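Local coordinates for succinoglycan biosynthesis protein (Bacillus cereus ATCC 14579, PDB 2QGM) that is of unproven function but is probably a hydrolase related to erythromycin esterases, perhaps acting in succinoglycan biosynthesis, at residues A[378-384]-A[433-437]. Residues are numbered along the deposited sequence; the frame is centred on the assembly and turned at random.
Sequences LGKVPYK and IFHIR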
ATOM      1  N   LEU A 378      23.780   3.313  -0.294  1.00 24.43           N
ATOM      2  CA  LEU A 378      23.263   2.700   0.925  1.00 22.39           C
ATOM      3  C   LEU A 378      23.895   1.325   1.126  1.00 21.96           C
ATOM      4  O   LEU A 378      24.098   0.882   2.260  1.00 22.59           O
ATOM      5  CB  LEU A 378      21.738   2.564   0.848  1.00 22.37           C
ATOM      6  CG  LEU A 378      20.909   3.848   0.971  1.00 21.65           C
ATOM      7  CD1 LEU A 378      19.434   3.535   0.687  1.00 22.28           C
ATOM      8  CD2 LEU A 378      21.071   4.433   2.369  1.00 22.54           C
ATOM      9  N   GLY A 379      24.207   0.658   0.015  1.00 20.03           N
ATOM     10  CA  GLY A 379      24.812  -0.660   0.081  1.00 23.22           C
ATOM     11  C   GLY A 379      26.229  -0.620   0.620  1.00 23.15           C
ATOM     12  O   GLY A 379      26.742  -1.629   1.107  1.00 24.33           O
ATOM     13  N   LYS A 380      26.852   0.552   0.535  1.00 24.11           N
ATOM     14  CA  LYS A 380      28.223   0.758   1.007  1.00 24.53           C
ATOM     15  C   LYS A 380      28.285   0.830   2.530  1.00 25.49           C
ATOM     16  O   LYS A 380      29.297   0.469   3.136  1.00 24.51           O
ATOM     17  CB  LYS A 380      28.793   2.052   0.419  1.00 25.71           C
ATOM     18  CG  LYS A 380      28.961   2.030  -1.096  1.00 27.78           C
ATOM     19  CD  LYS A 380      30.042   1.058  -1.543  1.00 29.99           C
ATOM     20  CE  LYS A 380      30.225   1.107  -3.054  1.00 31.52           C
ATOM     21  NZ  LYS A 380      31.235   0.133  -3.553  1.00 32.68           N
ATOM     22  N   VAL A 381      27.203   1.307   3.139  1.00 23.66           N
ATOM     23  CA  VAL A 381      27.124   1.422   4.586  1.00 23.11           C
ATOM     24  C   VAL A 381      27.370   0.054   5.203  1.00 21.40           C
ATOM     25  O   VAL A 381      26.768  -0.937   4.784  1.00 21.41           O
ATOM     26  CB  VAL A 381      25.743   1.926   5.004  1.00 21.83           C
ATOM     27  CG1 VAL A 381      25.647   1.976   6.517  1.00 22.49           C
ATOM     28  CG2 VAL A 381      25.508   3.302   4.396  1.00 21.32           C
ATOM     29  N   PRO A 382      28.254  -0.018   6.214  1.00 22.58           N
ATOM     30  CA  PRO A 382      28.560  -1.296   6.859  1.00 22.36           C
ATOM     31  C   PRO A 382      27.488  -1.956   7.718  1.00 21.65           C
ATOM     32  O   PRO A 382      27.793  -2.539   8.751  1.00 20.67           O
ATOM     33  CB  PRO A 382      29.847  -0.993   7.633  1.00 22.95           C
ATOM     34  CG  PRO A 382      29.674   0.421   8.025  1.00 23.77           C
ATOM     35  CD  PRO A 382      29.117   1.053   6.750  1.00 22.81           C
ATOM     36  N   TYR A 383      26.234  -1.853   7.289  1.00 21.06           N
ATOM     37  CA  TYR A 383      25.122  -2.501   7.976  1.00 21.97           C
ATOM     38  C   TYR A 383      24.335  -3.208   6.886  1.00 20.80           C
ATOM     39  O   TYR A 383      24.015  -2.596   5.869  1.00 23.27           O
ATOM     40  CB  TYR A 383      24.193  -1.497   8.657  1.00 20.82           C
ATOM     41  CG  TYR A 383      24.742  -0.846   9.900  1.00 21.26           C
ATOM     42  CD1 TYR A 383      25.373  -1.597  10.889  1.00 20.48           C
ATOM     43  CD2 TYR A 383      24.583   0.518  10.114  1.00 22.31           C
ATOM     44  CE1 TYR A 383      25.827  -1.003  12.061  1.00 23.15           C
ATOM     45  CE2 TYR A 383      25.034   1.122  11.275  1.00 23.54           C
ATOM     46  CZ  TYR A 383      25.653   0.360  12.247  1.00 23.87           C
ATOM     47  OH  TYR A 383      26.087   0.971  13.402  1.00 25.15           O
ATOM     48  N   LYS A 384      24.040  -4.487   7.083  1.00 20.98           N
ATOM     49  CA  LYS A 384      23.276  -5.243   6.093  1.00 21.95           C
ATOM     50  C   LYS A 384      21.842  -4.727   6.013  1.00 22.45           C
ATOM     51  O   LYS A 384      21.224  -4.762   4.953  1.00 21.62           O
ATOM     52  CB  LYS A 384      23.278  -6.730   6.444  1.00 24.18           C
ATOM     53  CG  LYS A 384      24.597  -7.435   6.146  1.00 25.41           C
ATOM     54  CD  LYS A 384      24.645  -8.780   6.849  1.00 28.51           C
ATOM     55  CE  LYS A 384      25.833  -9.605   6.393  1.00 30.50           C
ATOM     56  NZ  LYS A 384      27.097  -8.825   6.443  1.00 31.38           N
ATOM     57  N   ILE A 433      13.488   5.489   5.777  1.00 18.54           N
ATOM     58  CA  ILE A 433      13.672   4.369   4.872  1.00 15.97           C
ATOM     59  C   ILE A 433      14.234   3.201   5.660  1.00 16.67           C
ATOM     60  O   ILE A 433      14.876   3.388   6.695  1.00 16.49           O
ATOM     61  CB  ILE A 433      14.672   4.668   3.707  1.00 16.37           C
ATOM     62  CG1 ILE A 433      16.052   5.019   4.265  1.00 16.62           C
ATOM     63  CG2 ILE A 433      14.138   5.783   2.831  1.00 16.76           C
ATOM     64  CD1 ILE A 433      17.145   4.953   3.224  1.00 21.54           C
ATOM     65  N   PHE A 434      13.925   1.991   5.210  1.00 16.29           N
ATOM     66  CA  PHE A 434      14.509   0.800   5.814  1.00 17.04           C
ATOM     67  C   PHE A 434      15.227   0.140   4.655  1.00 17.52           C
ATOM     68  O   PHE A 434      14.631  -0.192   3.625  1.00 18.17           O
ATOM     69  CB  PHE A 434      13.472  -0.131   6.484  1.00 16.11           C
ATOM     70  CG  PHE A 434      12.456  -0.751   5.551  1.00 15.81           C
ATOM     71  CD1 PHE A 434      12.612  -2.060   5.086  1.00 12.63           C
ATOM     72  CD2 PHE A 434      11.309  -0.050   5.198  1.00 14.23           C
ATOM     73  CE1 PHE A 434      11.630  -2.660   4.287  1.00 14.18           C
ATOM     74  CE2 PHE A 434      10.328  -0.640   4.402  1.00 13.48           C
ATOM     75  CZ  PHE A 434      10.485  -1.944   3.947  1.00 17.04           C
ATOM     76  N   HIS A 435      16.537   0.008   4.813  1.00 16.67           N
ATOM     77  CA  HIS A 435      17.367  -0.572   3.780  1.00 17.82           C
ATOM     78  C   HIS A 435      17.723  -2.023   4.060  1.00 15.95           C
ATOM     79  O   HIS A 435      18.001  -2.398   5.202  1.00 15.59           O
ATOM     80  CB  HIS A 435      18.659   0.245   3.635  1.00 16.74           C
ATOM     81  CG  HIS A 435      19.494  -0.150   2.462  1.00 19.60           C
ATOM     82  ND1 HIS A 435      19.120   0.107   1.160  1.00 20.94           N
ATOM     83  CD2 HIS A 435      20.676  -0.812   2.385  1.00 21.18           C
ATOM     84  CE1 HIS A 435      20.029  -0.379   0.336  1.00 23.40           C
ATOM     85  NE2 HIS A 435      20.985  -0.944   1.057  1.00 22.48           N
ATOM     86  N   ILE A 436      17.668  -2.834   3.008  1.00 17.54           N
ATOM     87  CA  ILE A 436      18.044  -4.245   3.064  1.00 16.86           C
ATOM     88  C   ILE A 436      18.992  -4.405   1.879  1.00 18.13           C
ATOM     89  O   ILE A 436      18.557  -4.503   0.733  1.00 18.33           O
ATOM     90  CB  ILE A 436      16.836  -5.202   2.875  1.00 16.48           C
ATOM     91  CG1 ILE A 436      15.810  -4.981   3.987  1.00 17.50           C
ATOM     92  CG2 ILE A 436      17.329  -6.658   2.876  1.00 18.43           C
ATOM     93  CD1 ILE A 436      14.609  -5.916   3.928  1.00 15.73           C
ATOM     94  N   ARG A 437      20.292  -4.411   2.152  1.00 18.37           N
ATOM     95  CA  ARG A 437      21.284  -4.507   1.084  1.00 19.63           C
ATOM     96  C   ARG A 437      21.005  -5.606   0.060  1.00 19.09           C
ATOM     97  O   ARG A 437      20.798  -5.325  -1.119  1.00 19.77           O
ATOM     98  CB  ARG A 437      22.677  -4.715   1.678  1.00 21.19           C
ATOM     99  CG  ARG A 437      23.792  -4.668   0.655  1.00 25.18           C
ATOM    100  CD  ARG A 437      25.103  -5.097   1.284  1.00 29.03           C
ATOM    101  NE  ARG A 437      25.520  -4.196   2.355  1.00 29.79           N
ATOM    102  CZ  ARG A 437      26.441  -4.500   3.262  1.00 30.45           C
ATOM    103  NH1 ARG A 437      27.034  -5.685   3.229  1.00 30.32           N
ATOM    104  NH2 ARG A 437      26.779  -3.615   4.191  1.00 30.77           N
TER
HETATM  105  O   HOH W   1      23.846  -1.912   3.188  1.00 20.03           O
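Leu378 CB sits over one face of the His435 imidazole, 3.5 Å from the ring centroid and 12° off the normal, a CH-pi contact, while the ring of Phe386 meets the histidine obliquely and a water lies in plane at the imidazole edge. The two ring nitrogens find partners on strand 336-344: ND1 is hydrogen-bonded to Thr342 OG1, and NE2 weakly to Thr344 OG1. Farther along the leucine, its CD1 meets CD1 of Ile433 tip to tip at 3.7 Å, continuing the leucine's packing past the ring. The second flat group, the Arg437 guanidinium, has Lys384 CA over one face and Val381 O and Pro382 CA at its edge. Two extended torsions and a bend at chi3 (-63°) carry it to the carbonyls of the 381-384 turn, where NH2 donates to Val381 O at 2.7 Å through a rather bent bond (138°). NE donates to the same water, which is within hydrogen-bonding distance of both Leu378 O and Tyr383 O, so one side chain reaches the carbonyl of Val381 directly and those two by way of the water. The main chain adds a straighter bond, Arg437 N to Lys384 O, 3.0 Å. Such carbonyl bridging by arginine illustrates how a polar side chain can organise a turn between secondary structures: here the turn leads from helix 374-380 into strand 385-389, which pairs antiparallel with strand 432-439 in the mixed sheet of this alpha/beta fold.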